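Local structure of RabGDI protein (Plasmodium falciparum 3D7, 3P1W) at residues D22-G27 against E299-D304; G29-I34 against F428-Y433; R51-G56 against M274-V279; V280-D285 against S311-L316. The protein probably acts as a Rab GDP-dissociation inhibitor, binding prenylated Rab GTPases in their GDP-bound form and keeping them off membranes. All coordinates share one frame; numbering follows the deposited sequence. Where two conformers were deposited one is given.

Contact 2, the buried one, packs the start of helix 30-41 against the chain leaving strand 427-429 and is rich in hydrogen bonds and charge. Contact 3 joins two loops at the surface with one backbone bond, a leucine over a tyrosine ring and two bridging waters. Contacts 1 and 4 are partly buried. Contact 4, apolar and aromatic, sets strand 279-284 of the mixed sheet against the loop after strand 305-308; contact 1 joins two strands of that sheet, with an apolar patch, a pair of aspartates and a weak backbone bond. Glu299 of contact 1 makes a salt bridge to Lys277 of contact 3, Arg51 reaches Ser311 of contact 4, and Gly27 packs on Glu32 of contact 2.

Contact 1 (D22-G27 against E299-D304); sequences DVIILG and EIAYCD
Asp22 and Asp304 meet where strand 20-26, the first strand of the Rossmann-like sheet of the GDI fold, starts to part from strand 300-303. The N-to-C directions of the two short strand pieces lie 120° apart, and just one backbone bond crosses between them, a weak one from Asp304 N to Asp22 O at 3.3 Å. At Asp304 the chain turns a corner, and strand 305-308 takes over as the hydrogen-bonded neighbour of Ile24.

Away from the corner the contact is apolar. Ile24 points toward the other strand, and with its CD1 arm extended (chi2 175°) it lies alongside Cys303: Ile24 CG1 is 3.7 Å from Cys303 CB, and Ile24 CD1 is 3.7 Å from Cys303 SG. The same methyl, Ile24 CD1, continues to Ala301 CB at 4.0 Å, while Ile293 of strand 290-295 also touches this isoleucine.

At the corner the two aspartates run side by side in the same direction, with Asp22 OD1 4.1 Å from Asp304 OD2. Each has another partner: Asp22 OD2 accepts from Lys45 N, and Asp304 OD1 has a weak bond with His20 NE2. Two like charges this near would be expected to repel somewhat, a cost that those donors may partly offset.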
loop_
_atom_site.group_PDB
_atom_site.type_symbol
_atom_site.label_atom_id
_atom_site.label_comp_id
_atom_site.label_asym_id
_atom_site.label_seq_id
_atom_site.Cartn_x
_atom_site.Cartn_y
_atom_site.Cartn_z
ATOM N N ASP A 22 -9.857 -16.769 21.433
ATOM C CA ASP A 22 -8.403 -16.794 21.329
ATOM C C ASP A 22 -7.895 -15.363 21.103
ATOM O O ASP A 22 -6.990 -14.895 21.796
ATOM C CB ASP A 22 -7.962 -17.715 20.195
ATOM C CG ASP A 22 -8.259 -19.181 20.494
ATOM O OD1 ASP A 22 -7.879 -19.632 21.588
ATOM O OD2 ASP A 22 -8.879 -19.859 19.645
ATOM N N VAL A 23 -8.501 -14.674 20.141
ATOM C CA VAL A 23 -8.105 -13.302 19.816
ATOM C C VAL A 23 -9.361 -12.458 19.634
ATOM O O VAL A 23 -10.317 -12.891 18.986
ATOM C CB VAL A 23 -7.252 -13.240 18.537
ATOM C CG1 VAL A 23 -6.727 -11.809 18.289
ATOM C CG2 VAL A 23 -6.076 -14.209 18.619
ATOM N N ILE A 24 -9.362 -11.268 20.229
ATOM C CA ILE A 24 -10.358 -10.248 19.893
ATOM C C ILE A 24 -9.639 -9.167 19.052
ATOM O O ILE A 24 -8.530 -8.722 19.374
ATOM C CB ILE A 24 -11.034 -9.635 21.126
ATOM C CG1 ILE A 24 -11.818 -10.703 21.897
ATOM C CG2 ILE A 24 -11.976 -8.475 20.733
ATOM C CD1 ILE A 24 -12.413 -10.194 23.198
ATOM N N ILE A 25 -10.284 -8.782 17.965
ATOM C CA ILE A 25 -9.701 -7.855 17.007
ATOM C C ILE A 25 -10.545 -6.605 17.022
ATOM O O ILE A 25 -11.761 -6.701 16.922
ATOM C CB ILE A 25 -9.609 -8.474 15.571
ATOM C CG1 ILE A 25 -8.675 -9.692 15.527
ATOM C CG2 ILE A 25 -9.018 -7.446 14.591
ATOM C CD1 ILE A 25 -9.355 -11.036 15.716
ATOM N N LEU A 26 -9.915 -5.428 17.163
ATOM C CA LEU A 26 -10.637 -4.182 17.265
ATOM C C LEU A 26 -10.265 -3.330 16.050
ATOM O O LEU A 26 -9.088 -3.048 15.847
ATOM C CB LEU A 26 -10.273 -3.457 18.555
ATOM C CG LEU A 26 -10.421 -4.272 19.845
ATOM C CD1 LEU A 26 -9.993 -3.418 21.018
ATOM C CD2 LEU A 26 -11.838 -4.772 20.020
ATOM N N GLY A 27 -11.274 -2.948 15.268
ATOM C CA GLY A 27 -11.097 -2.197 14.019
ATOM C C GLY A 27 -11.253 -3.157 12.855
ATOM O O GLY A 27 -10.869 -4.327 12.973
ATOM N N GLU A 299 -21.324 -5.186 27.787
ATOM C CA GLU A 299 -20.909 -6.471 27.239
ATOM C C GLU A 299 -19.489 -6.747 27.699
ATOM O O GLU A 299 -18.680 -5.831 27.789
ATOM C CB GLU A 299 -20.968 -6.467 25.714
ATOM C CG GLU A 299 -22.350 -6.154 25.150
ATOM C CD GLU A 299 -22.292 -5.498 23.782
ATOM O OE1 GLU A 299 -22.904 -6.057 22.849
ATOM O OE2 GLU A 299 -21.639 -4.431 23.644
ATOM N N ILE A 300 -19.189 -8.002 28.008
ATOM C CA ILE A 300 -17.816 -8.398 28.328
ATOM C C ILE A 300 -17.458 -9.716 27.628
ATOM O O ILE A 300 -18.302 -10.622 27.490
ATOM C CB ILE A 300 -17.613 -8.545 29.857
ATOM C CG1 ILE A 300 -16.116 -8.676 30.197
ATOM C CG2 ILE A 300 -18.409 -9.736 30.381
ATOM C CD1 ILE A 300 -15.805 -8.715 31.697
ATOM N N ALA A 301 -16.203 -9.824 27.198
ATOM C CA ALA A 301 -15.664 -11.082 26.692
ATOM C C ALA A 301 -14.216 -11.205 27.133
ATOM O O ALA A 301 -13.519 -10.195 27.310
ATOM C CB ALA A 301 -15.763 -11.149 25.167
ATOM N N TYR A 302 -13.763 -12.435 27.295
ATOM C CA TYR A 302 -12.398 -12.701 27.704
ATOM C C TYR A 302 -11.605 -13.189 26.488
ATOM O O TYR A 302 -12.187 -13.665 25.512
ATOM C CB TYR A 302 -12.387 -13.674 28.891
ATOM C CG TYR A 302 -12.937 -13.025 30.143
ATOM C CD1 TYR A 302 -12.126 -12.222 30.948
ATOM C CD2 TYR A 302 -14.278 -13.163 30.497
ATOM C CE1 TYR A 302 -12.626 -11.598 32.085
ATOM C CE2 TYR A 302 -14.787 -12.545 31.640
ATOM C CZ TYR A 302 -13.949 -11.764 32.426
ATOM O OH TYR A 302 -14.434 -11.146 33.553
ATOM N N CYS A 303 -10.288 -12.989 26.518
ATOM C CA CYS A 303 -9.426 -13.364 25.399
ATOM C C CYS A 303 -7.982 -13.516 25.846
ATOM O O CYS A 303 -7.598 -13.058 26.926
ATOM C CB CYS A 303 -9.527 -12.330 24.267
ATOM S SG CYS A 303 -9.093 -10.658 24.791
ATOM N N ASP A 304 -7.196 -14.202 25.029
ATOM C CA ASP A 304 -5.773 -14.417 25.311
ATOM C C ASP A 304 -4.913 -13.369 24.601
ATOM O O ASP A 304 -3.809 -13.054 25.059
ATOM C CB ASP A 304 -5.346 -15.824 24.867
ATOM C CG ASP A 304 -6.092 -16.920 25.611
ATOM O OD1 ASP A 304 -6.390 -16.737 26.810
ATOM O OD2 ASP A 304 -6.387 -17.959 24.994
#

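Contact 2 (G29-I34 against F428-Y433); sequences GLKECI and FVTSSY
Lys31 and Tyr433 hold the first turn of helix 30-41 to the chain running on from strand 427-429. The helix follows the glycine-rich turn after the first strand of the Rossmann-like sheet, with Gly29 as its N-cap. In that first turn Lys31 N lacks a partner of the usual helical kind, and the phenol supplies one: Lys31 N donates to Tyr433 OH over 2.9 Å, almost straight at 176°. Tyr433 OH is gripped again by a water at 2.6 Å, and this water donates to Glu32 OE1 at 2.5 Å.

The other carboxylate oxygen is used as well. Thr430 OG1 donates to Glu32 OE2 across 2.6 Å, on the syn lone pair; a bend at chi2 (76°) swings the glutamate round to meet it.

Stretched out straight, Lys31 runs antiparallel to the tyrosine side chain and carries its ammonium over the ring face, NZ standing 5.0 Å from the centroid of Tyr433 as a cation-pi contact. Lys31 NZ donates to Ser431 O at 2.8 Å, from well above the carbonyl plane, and to a second water at 2.8 Å that passes the bond on to Ser432 O. A salt bridge to Asp445 would balance its charge.

Asp445 belongs to helix 440-454, which also packs on Lys31 and Thr430; helix 257-268 covers Leu30, and strand 305-308 pairs with strand 427-429.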
loop_
_atom_site.group_PDB
_atom_site.type_symbol
_atom_site.label_atom_id
_atom_site.label_comp_id
_atom_site.label_asym_id
_atom_site.label_seq_id
_atom_site.Cartn_x
_atom_site.Cartn_y
_atom_site.Cartn_z
ATOM N N GLY A 29 -10.012 -2.148 9.713
ATOM C CA GLY A 29 -9.015 -1.737 8.720
ATOM C C GLY A 29 -8.545 -2.998 8.026
ATOM O O GLY A 29 -8.743 -4.130 8.527
ATOM N N LEU A 30 -7.951 -2.812 6.860
ATOM C CA LEU A 30 -7.499 -3.907 6.024
ATOM C C LEU A 30 -6.591 -4.871 6.765
ATOM O O LEU A 30 -6.809 -6.091 6.717
ATOM C CB LEU A 30 -6.805 -3.355 4.753
ATOM C CG LEU A 30 -7.741 -2.649 3.771
ATOM C CD1 LEU A 30 -6.903 -2.030 2.635
ATOM C CD2 LEU A 30 -8.804 -3.604 3.230
ATOM N N LYS A 31 -5.603 -4.362 7.493
ATOM C CA LYS A 31 -4.700 -5.253 8.230
ATOM C C LYS A 31 -5.452 -6.151 9.241
ATOM O O LYS A 31 -5.191 -7.356 9.326
ATOM C CB LYS A 31 -3.639 -4.466 8.973
ATOM C CG LYS A 31 -2.583 -3.744 8.087
ATOM C CD LYS A 31 -1.761 -2.814 8.971
ATOM C CE LYS A 31 -0.721 -2.051 8.237
ATOM N NZ LYS A 31 0.189 -1.317 9.156
ATOM N N GLU A 32 -6.374 -5.552 9.978
ATOM C CA GLU A 32 -7.180 -6.305 10.966
ATOM C C GLU A 32 -8.016 -7.403 10.298
ATOM O O GLU A 32 -8.111 -8.536 10.808
ATOM C CB GLU A 32 -8.074 -5.358 11.747
ATOM C CG GLU A 32 -7.376 -4.661 12.937
ATOM C CD GLU A 32 -6.435 -3.514 12.529
ATOM O OE1 GLU A 32 -6.651 -2.917 11.455
ATOM O OE2 GLU A 32 -5.484 -3.218 13.289
ATOM N N CYS A 33 -8.642 -7.057 9.176
ATOM C CA CYS A 33 -9.450 -8.011 8.420
ATOM C C CYS A 33 -8.612 -9.188 7.897
ATOM O O CYS A 33 -9.003 -10.372 8.030
ATOM C CB CYS A 33 -10.127 -7.316 7.275
ATOM S SG CYS A 33 -11.399 -6.186 7.794
ATOM N N ILE A 34 -7.449 -8.872 7.330
ATOM C CA ILE A 34 -6.532 -9.901 6.804
ATOM C C ILE A 34 -6.042 -10.842 7.912
ATOM O O ILE A 34 -6.065 -12.094 7.760
ATOM C CB ILE A 34 -5.321 -9.242 6.047
ATOM C CG1 ILE A 34 -5.829 -8.485 4.817
ATOM C CG2 ILE A 34 -4.298 -10.293 5.675
ATOM C CD1 ILE A 34 -4.844 -7.430 4.213
ATOM N N PHE A 428 -1.432 -6.516 20.433
ATOM C CA PHE A 428 -0.607 -6.313 19.230
ATOM C C PHE A 428 -1.260 -5.217 18.439
ATOM O O PHE A 428 -2.419 -5.368 18.048
ATOM C CB PHE A 428 -0.563 -7.589 18.384
ATOM C CG PHE A 428 0.158 -8.726 19.045
ATOM C CD1 PHE A 428 1.465 -9.020 18.709
ATOM C CD2 PHE A 428 -0.462 -9.470 20.048
ATOM C CE1 PHE A 428 2.139 -10.058 19.337
ATOM C CE2 PHE A 428 0.216 -10.515 20.699
ATOM C CZ PHE A 428 1.522 -10.805 20.331
ATOM N N VAL A 429 -0.528 -4.127 18.224
ATOM C CA VAL A 429 -1.064 -2.930 17.585
ATOM C C VAL A 429 -0.518 -2.798 16.161
ATOM O O VAL A 429 0.685 -2.851 15.948
ATOM C CB VAL A 429 -0.760 -1.647 18.398
ATOM C CG1 VAL A 429 -1.422 -0.452 17.768
ATOM C CG2 VAL A 429 -1.287 -1.791 19.869
ATOM N N THR A 430 -1.413 -2.667 15.195
ATOM C CA THR A 430 -1.003 -2.417 13.792
ATOM C C THR A 430 -0.464 -0.990 13.650
ATOM O O THR A 430 -0.950 -0.059 14.299
ATOM C CB THR A 430 -2.138 -2.668 12.797
ATOM O OG1 THR A 430 -3.287 -1.889 13.134
ATOM C CG2 THR A 430 -2.502 -4.163 12.734
ATOM N N SER A 431 0.543 -0.823 12.804
ATOM C CA SER A 431 1.042 0.509 12.469
ATOM C C SER A 431 0.060 1.260 11.570
ATOM O O SER A 431 -0.772 0.669 10.856
ATOM C CB SER A 431 2.447 0.410 11.827
ATOM O OG SER A 431 2.371 -0.230 10.567
ATOM N N SER A 432 0.147 2.578 11.573
ATOM C CA SER A 432 -0.675 3.370 10.681
ATOM C C SER A 432 -0.235 3.112 9.244
ATOM O O SER A 432 0.925 2.783 9.020
ATOM C CB SER A 432 -0.525 4.846 10.985
ATOM O OG SER A 432 -0.736 5.093 12.363
ATOM N N TYR A 433 -1.172 3.244 8.303
ATOM C CA TYR A 433 -0.870 3.093 6.867
ATOM C C TYR A 433 0.036 4.246 6.428
ATOM O O TYR A 433 -0.240 5.403 6.729
ATOM C CB TYR A 433 -2.138 3.027 6.002
ATOM C CG TYR A 433 -2.973 1.836 6.350
ATOM C CD1 TYR A 433 -2.738 0.598 5.778
ATOM C CD2 TYR A 433 -3.923 1.929 7.360
ATOM C CE1 TYR A 433 -3.458 -0.505 6.175
ATOM C CE2 TYR A 433 -4.646 0.829 7.765
ATOM C CZ TYR A 433 -4.409 -0.378 7.165
ATOM O OH TYR A 433 -5.108 -1.473 7.597
HETATM O O HOH W 1 1.793 0.276 7.463
HETATM O O HOH W 2 -5.381 -1.174 10.122
#

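Contact 3 (R51-G56 against M274-V279); sequences RNPYYG and MLNKNV
Leu275 reaches from one surface loop into another, the two following neighbouring strands of the Rossmann-like sheet: the 51-56 loop comes after strand 46-49, while residues 274-279 link strand 273-274 to strand 279-284. Leu275 has the most surface buried here. Its side chain crosses Tyr55 at about a right angle, and CD1 sits over the ring, 4.1 Å from the Tyr55 centroid and 12° off the normal, a CH-pi contact. The second methyl, Leu275 CD2, touches both Tyr54 O and, at 3.5 Å, Tyr55 CD1.

Asn276, with left-handed backbone angles, follows. Asn276 N donates to Asn52 O at 2.9 Å, a fairly straight bond (164°) that arrives from above the carbonyl plane. The Asn276 amide crosses Pro53 at about a right angle, Asn276 OD1 lying 3.2 Å from Pro53 CB; the same oxygen accepts from a water, which donates in turn to Arg51 O at 2.7 Å.

Arg51 lies against the chain at Lys277, with Arg51 CA 3.5 Å from Lys277 O in a CA-H...O contact. With CG tucked between the two backbone branches (chi1 71°) and a bend at chi3, the side chain takes its guanidinium to Ser311, and it makes a cation-pi contact with Tyr312. Arg51 NE donates to a second water at 3.2 Å, and that water gives its own hydrogens to Asn278 OD1, at 2.6 Å, and to Val279 O.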
loop_
_atom_site.group_PDB
_atom_site.type_symbol
_atom_site.label_atom_id
_atom_site.label_comp_id
_atom_site.label_asym_id
_atom_site.label_seq_id
_atom_site.Cartn_x
_atom_site.Cartn_y
_atom_site.Cartn_z
ATOM N N ARG A 51 -16.132 0.178 16.420
ATOM C CA ARG A 51 -16.989 1.235 16.941
ATOM C C ARG A 51 -17.843 1.922 15.864
ATOM O O ARG A 51 -18.881 2.485 16.168
ATOM C CB ARG A 51 -16.150 2.275 17.684
ATOM C CG ARG A 51 -15.279 3.143 16.789
ATOM C CD ARG A 51 -14.575 4.269 17.551
ATOM N NE ARG A 51 -13.434 3.795 18.325
ATOM C CZ ARG A 51 -12.195 3.616 17.851
ATOM N NH1 ARG A 51 -11.898 3.833 16.581
ATOM N NH2 ARG A 51 -11.241 3.204 18.668
ATOM N N ASN A 52 -17.369 1.896 14.617
ATOM C CA ASN A 52 -17.995 2.606 13.519
ATOM C C ASN A 52 -19.204 1.865 12.971
ATOM O O ASN A 52 -19.308 0.645 13.141
ATOM C CB ASN A 52 -16.974 2.782 12.370
ATOM C CG ASN A 52 -15.796 3.665 12.744
ATOM O OD1 ASN A 52 -15.931 4.602 13.531
ATOM N ND2 ASN A 52 -14.628 3.372 12.163
ATOM N N PRO A 53 -20.104 2.589 12.268
ATOM C CA PRO A 53 -21.235 1.952 11.577
ATOM C C PRO A 53 -20.941 1.436 10.162
ATOM O O PRO A 53 -21.852 0.963 9.496
ATOM C CB PRO A 53 -22.304 3.060 11.550
ATOM C CG PRO A 53 -21.543 4.332 11.546
ATOM C CD PRO A 53 -20.175 4.059 12.185
ATOM N N TYR A 54 -19.677 1.484 9.739
ATOM C CA TYR A 54 -19.227 1.035 8.412
ATOM C C TYR A 54 -17.923 0.241 8.624
ATOM O O TYR A 54 -17.244 0.444 9.621
ATOM C CB TYR A 54 -18.958 2.267 7.513
ATOM C CG TYR A 54 -17.974 3.235 8.133
ATOM C CD1 TYR A 54 -16.600 3.040 8.012
ATOM C CD2 TYR A 54 -18.413 4.322 8.868
ATOM C CE1 TYR A 54 -15.696 3.913 8.589
ATOM C CE2 TYR A 54 -17.517 5.210 9.449
ATOM C CZ TYR A 54 -16.161 5.002 9.309
ATOM O OH TYR A 54 -15.272 5.873 9.907
ATOM N N TYR A 55 -17.568 -0.627 7.685
ATOM C CA TYR A 55 -16.313 -1.389 7.740
ATOM C C TYR A 55 -15.151 -0.554 7.195
ATOM O O TYR A 55 -15.374 0.360 6.413
ATOM C CB TYR A 55 -16.395 -2.630 6.859
ATOM C CG TYR A 55 -17.328 -3.719 7.324
ATOM C CD1 TYR A 55 -17.171 -4.310 8.571
ATOM C CD2 TYR A 55 -18.322 -4.206 6.483
ATOM C CE1 TYR A 55 -18.002 -5.315 8.982
ATOM C CE2 TYR A 55 -19.167 -5.220 6.892
ATOM C CZ TYR A 55 -18.999 -5.768 8.138
ATOM O OH TYR A 55 -19.836 -6.775 8.555
ATOM N N GLY A 56 -13.921 -0.888 7.587
ATOM C CA GLY A 56 -12.721 -0.398 6.876
ATOM C C GLY A 56 -11.771 0.465 7.669
ATOM O O GLY A 56 -10.598 0.616 7.278
ATOM N N MET A 274 -18.572 -7.388 13.982
ATOM C CA MET A 274 -19.643 -6.598 14.567
ATOM C C MET A 274 -19.338 -5.123 14.487
ATOM O O MET A 274 -18.336 -4.658 15.023
ATOM C CB MET A 274 -19.855 -6.972 16.039
ATOM C CG MET A 274 -20.103 -8.450 16.278
ATOM S SD MET A 274 -20.662 -8.745 17.980
ATOM C CE MET A 274 -22.439 -8.487 17.795
ATOM N N LEU A 275 -20.240 -4.382 13.865
ATOM C CA LEU A 275 -20.135 -2.935 13.807
ATOM C C LEU A 275 -20.869 -2.310 14.977
ATOM O O LEU A 275 -21.593 -2.992 15.698
ATOM C CB LEU A 275 -20.712 -2.416 12.488
ATOM C CG LEU A 275 -19.996 -2.905 11.229
ATOM C CD1 LEU A 275 -20.790 -2.520 9.983
ATOM C CD2 LEU A 275 -18.554 -2.377 11.176
ATOM N N ASN A 276 -20.695 -1.003 15.145
ATOM C CA ASN A 276 -21.382 -0.238 16.195
ATOM C C ASN A 276 -21.160 -0.772 17.608
ATOM O O ASN A 276 -22.055 -0.667 18.476
ATOM C CB ASN A 276 -22.884 -0.166 15.905
ATOM C CG ASN A 276 -23.181 0.435 14.562
ATOM O OD1 ASN A 276 -22.859 1.607 14.301
ATOM N ND2 ASN A 276 -23.796 -0.358 13.691
ATOM N N LYS A 277 -19.974 -1.333 17.843
ATOM C CA LYS A 277 -19.618 -1.922 19.143
ATOM C C LYS A 277 -18.554 -1.093 19.836
ATOM O O LYS A 277 -17.373 -1.154 19.470
ATOM C CB LYS A 277 -19.117 -3.352 18.957
ATOM C CG LYS A 277 -20.209 -4.356 18.619
ATOM C CD LYS A 277 -21.235 -4.493 19.743
ATOM C CE LYS A 277 -22.214 -5.617 19.467
ATOM N NZ LYS A 277 -23.472 -5.396 20.210
ATOM N N ASN A 278 -18.975 -0.298 20.815
ATOM C CA ASN A 278 -18.084 0.661 21.461
ATOM C C ASN A 278 -17.353 0.114 22.697
ATOM O O ASN A 278 -17.891 0.069 23.802
ATOM C CB ASN A 278 -18.836 1.942 21.822
ATOM C CG ASN A 278 -17.890 3.105 22.127
ATOM O OD1 ASN A 278 -16.823 3.255 21.494
ATOM N ND2 ASN A 278 -18.274 3.933 23.089
ATOM N N VAL A 279 -16.109 -0.272 22.484
ATOM C CA VAL A 279 -15.245 -0.739 23.548
ATOM C C VAL A 279 -14.871 0.444 24.429
ATOM O O VAL A 279 -14.509 1.512 23.923
ATOM C CB VAL A 279 -14.006 -1.412 22.942
ATOM C CG1 VAL A 279 -13.040 -1.873 24.016
ATOM C CG2 VAL A 279 -14.452 -2.575 22.083
HETATM O O HOH W 3 -21.326 3.469 15.506
HETATM O O HOH W 4 -14.579 2.189 20.874
#

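Contact 4 (V280-D285 against S311-L316); sequences VDFVFD and SYVMHL
Phe282 pushes the edge of its ring straight at a backbone carbonyl: CE2 lies 3.2 Å from Tyr312 O, with the oxygen near the ring plane. Such an approach should be mildly favourable, since the slightly positive ring hydrogens face the negative oxygen. No hydrogen bond crosses between 280-285 and 311-316, and side-chain packing does the rest.

The phenylalanine carries most of it. Its other neighbours are spread along the CD2, CE2 and CZ side of the ring: Leu316 CD1 comes obliquely to within 3.8 Å of Phe282 CE2, and Val313 CG1 stands 4.1 Å from Phe282 CZ. His315 meets it rim to rim, the ring planes 23° apart, with neither ring over the other's face. In the conformer described, His315 CE1 is 3.5 Å from Phe282 CE2; a second conformer of this histidine exists, so that detail is less secure than the others.

A type I beta turn from Val313 to Leu316 sets up the receiving side, closed by Leu316 N donating to Val313 O at 3.1 Å. In this same histidine conformer Leu316 CG also lies over the centre of the His315 ring. Leu316 CD1 comes 4.2 Å from Phe284 CZ, at the edge of that ring, extending the apolar patch to the next residue on this side of the strand.

Strand 279-284 pairs with strand 290-295, and Val280 and Asp281 form a classic beta bulge opposite Lys294. Ile427 of strand 427-429 touches Phe282, Phe284 and Leu316, while strand 305-308 offers Val306 to Phe282 and Cys308 to Val313.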
loop_
_atom_site.group_PDB
_atom_site.type_symbol
_atom_site.label_atom_id
_atom_site.label_comp_id
_atom_site.label_asym_id
_atom_site.label_seq_id
_atom_site.Cartn_x
_atom_site.Cartn_y
_atom_site.Cartn_z
ATOM N N VAL A 280 -15.028 0.283 25.737
ATOM C CA VAL A 280 -14.679 1.345 26.679
ATOM C C VAL A 280 -13.567 0.952 27.659
ATOM O O VAL A 280 -13.142 1.805 28.460
ATOM C CB VAL A 280 -15.922 1.875 27.453
ATOM C CG1 VAL A 280 -17.023 2.292 26.455
ATOM C CG2 VAL A 280 -16.447 0.856 28.486
ATOM N N ASP A 281 -13.090 -0.303 27.594
ATOM C CA ASP A 281 -11.998 -0.770 28.459
ATOM C C ASP A 281 -11.351 -2.107 28.054
ATOM O O ASP A 281 -12.001 -2.999 27.470
ATOM C CB ASP A 281 -12.480 -0.879 29.900
ATOM C CG ASP A 281 -12.607 0.473 30.581
ATOM O OD1 ASP A 281 -11.662 1.303 30.448
ATOM O OD2 ASP A 281 -13.654 0.697 31.234
ATOM N N PHE A 282 -10.058 -2.212 28.366
ATOM C CA PHE A 282 -9.367 -3.478 28.421
ATOM C C PHE A 282 -9.419 -3.992 29.850
ATOM O O PHE A 282 -9.372 -3.203 30.793
ATOM C CB PHE A 282 -7.908 -3.309 28.021
ATOM C CG PHE A 282 -7.710 -2.961 26.571
ATOM C CD1 PHE A 282 -7.574 -3.959 25.619
ATOM C CD2 PHE A 282 -7.668 -1.650 26.160
ATOM C CE1 PHE A 282 -7.383 -3.649 24.272
ATOM C CE2 PHE A 282 -7.472 -1.334 24.816
ATOM C CZ PHE A 282 -7.342 -2.337 23.877
ATOM N N VAL A 283 -9.523 -5.307 30.001
ATOM C CA VAL A 283 -9.372 -5.961 31.290
ATOM C C VAL A 283 -7.981 -6.593 31.319
ATOM O O VAL A 283 -7.579 -7.269 30.362
ATOM C CB VAL A 283 -10.466 -7.029 31.501
ATOM C CG1 VAL A 283 -10.408 -7.601 32.932
ATOM C CG2 VAL A 283 -11.851 -6.443 31.190
ATOM N N PHE A 284 -7.241 -6.326 32.393
ATOM C CA PHE A 284 -5.893 -6.857 32.600
ATOM C C PHE A 284 -5.820 -7.809 33.785
ATOM O O PHE A 284 -6.450 -7.568 34.807
ATOM C CB PHE A 284 -4.937 -5.706 32.854
ATOM C CG PHE A 284 -4.722 -4.853 31.665
ATOM C CD1 PHE A 284 -3.971 -5.332 30.603
ATOM C CD2 PHE A 284 -5.294 -3.591 31.575
ATOM C CE1 PHE A 284 -3.773 -4.570 29.474
ATOM C CE2 PHE A 284 -5.093 -2.815 30.424
ATOM C CZ PHE A 284 -4.332 -3.309 29.387
ATOM N N ASP A 285 -5.041 -8.880 33.649
ATOM C CA ASP A 285 -4.836 -9.810 34.759
ATOM C C ASP A 285 -3.785 -9.272 35.738
ATOM O O ASP A 285 -3.251 -8.179 35.549
ATOM C CB ASP A 285 -4.457 -11.210 34.245
ATOM C CG ASP A 285 -3.081 -11.261 33.604
ATOM O OD1 ASP A 285 -2.279 -10.317 33.772
ATOM O OD2 ASP A 285 -2.798 -12.271 32.933
ATOM N N SER A 311 -6.019 3.553 17.232
ATOM C CA SER A 311 -7.119 4.300 17.824
ATOM C C SER A 311 -7.704 3.627 19.053
ATOM O O SER A 311 -8.389 4.302 19.834
ATOM C CB SER A 311 -8.248 4.578 16.823
ATOM O OG SER A 311 -8.987 3.441 16.496
ATOM N N TYR A 312 -7.467 2.331 19.212
ATOM C CA TYR A 312 -8.006 1.574 20.352
ATOM C C TYR A 312 -7.103 1.555 21.581
ATOM O O TYR A 312 -7.517 1.054 22.661
ATOM C CB TYR A 312 -8.387 0.151 19.920
ATOM C CG TYR A 312 -9.608 0.144 19.068
ATOM C CD1 TYR A 312 -10.883 0.127 19.624
ATOM C CD2 TYR A 312 -9.492 0.166 17.664
ATOM C CE1 TYR A 312 -12.021 0.130 18.824
ATOM C CE2 TYR A 312 -10.616 0.177 16.867
ATOM C CZ TYR A 312 -11.874 0.168 17.438
ATOM O OH TYR A 312 -12.978 0.193 16.599
ATOM N N VAL A 313 -5.920 2.153 21.477
ATOM C CA VAL A 313 -4.955 2.144 22.570
ATOM C C VAL A 313 -4.469 3.530 22.926
ATOM O O VAL A 313 -3.397 3.691 23.529
ATOM C CB VAL A 313 -3.744 1.210 22.261
ATOM C CG1 VAL A 313 -4.183 -0.265 22.168
ATOM C CG2 VAL A 313 -2.995 1.640 20.948
ATOM N N MET A 314 -5.282 4.540 22.625
ATOM C CA MET A 314 -4.857 5.916 22.864
ATOM C C MET A 314 -4.831 6.264 24.354
ATOM O O MET A 314 -4.193 7.248 24.730
ATOM C CB MET A 314 -5.772 6.895 22.130
ATOM C CG MET A 314 -5.699 6.812 20.641
ATOM S SD MET A 314 -4.116 7.366 20.002
ATOM C CE MET A 314 -4.396 9.128 20.099
ATOM N N HIS A 315 -5.524 5.455 25.160
ATOM C CA HIS A 315 -5.537 5.578 26.619
ATOM C C HIS A 315 -4.481 4.747 27.351
ATOM O O HIS A 315 -4.319 4.885 28.563
ATOM C CB HIS A 315 -6.930 5.198 27.162
ATOM C CG HIS A 315 -7.377 3.815 26.811
ATOM N ND1 HIS A 315 -7.323 3.304 25.525
ATOM C CD2 HIS A 315 -7.932 2.851 27.583
ATOM C CE1 HIS A 315 -7.828 2.083 25.532
ATOM N NE2 HIS A 315 -8.213 1.789 26.766
ATOM N N LEU A 316 -3.765 3.896 26.624
ATOM C CA LEU A 316 -2.817 2.950 27.219
ATOM C C LEU A 316 -1.391 3.442 27.079
ATOM O O LEU A 316 -0.985 3.999 26.026
ATOM C CB LEU A 316 -2.922 1.566 26.591
ATOM C CG LEU A 316 -4.246 0.828 26.725
ATOM C CD1 LEU A 316 -4.053 -0.570 26.159
ATOM C CD2 LEU A 316 -4.711 0.796 28.202
#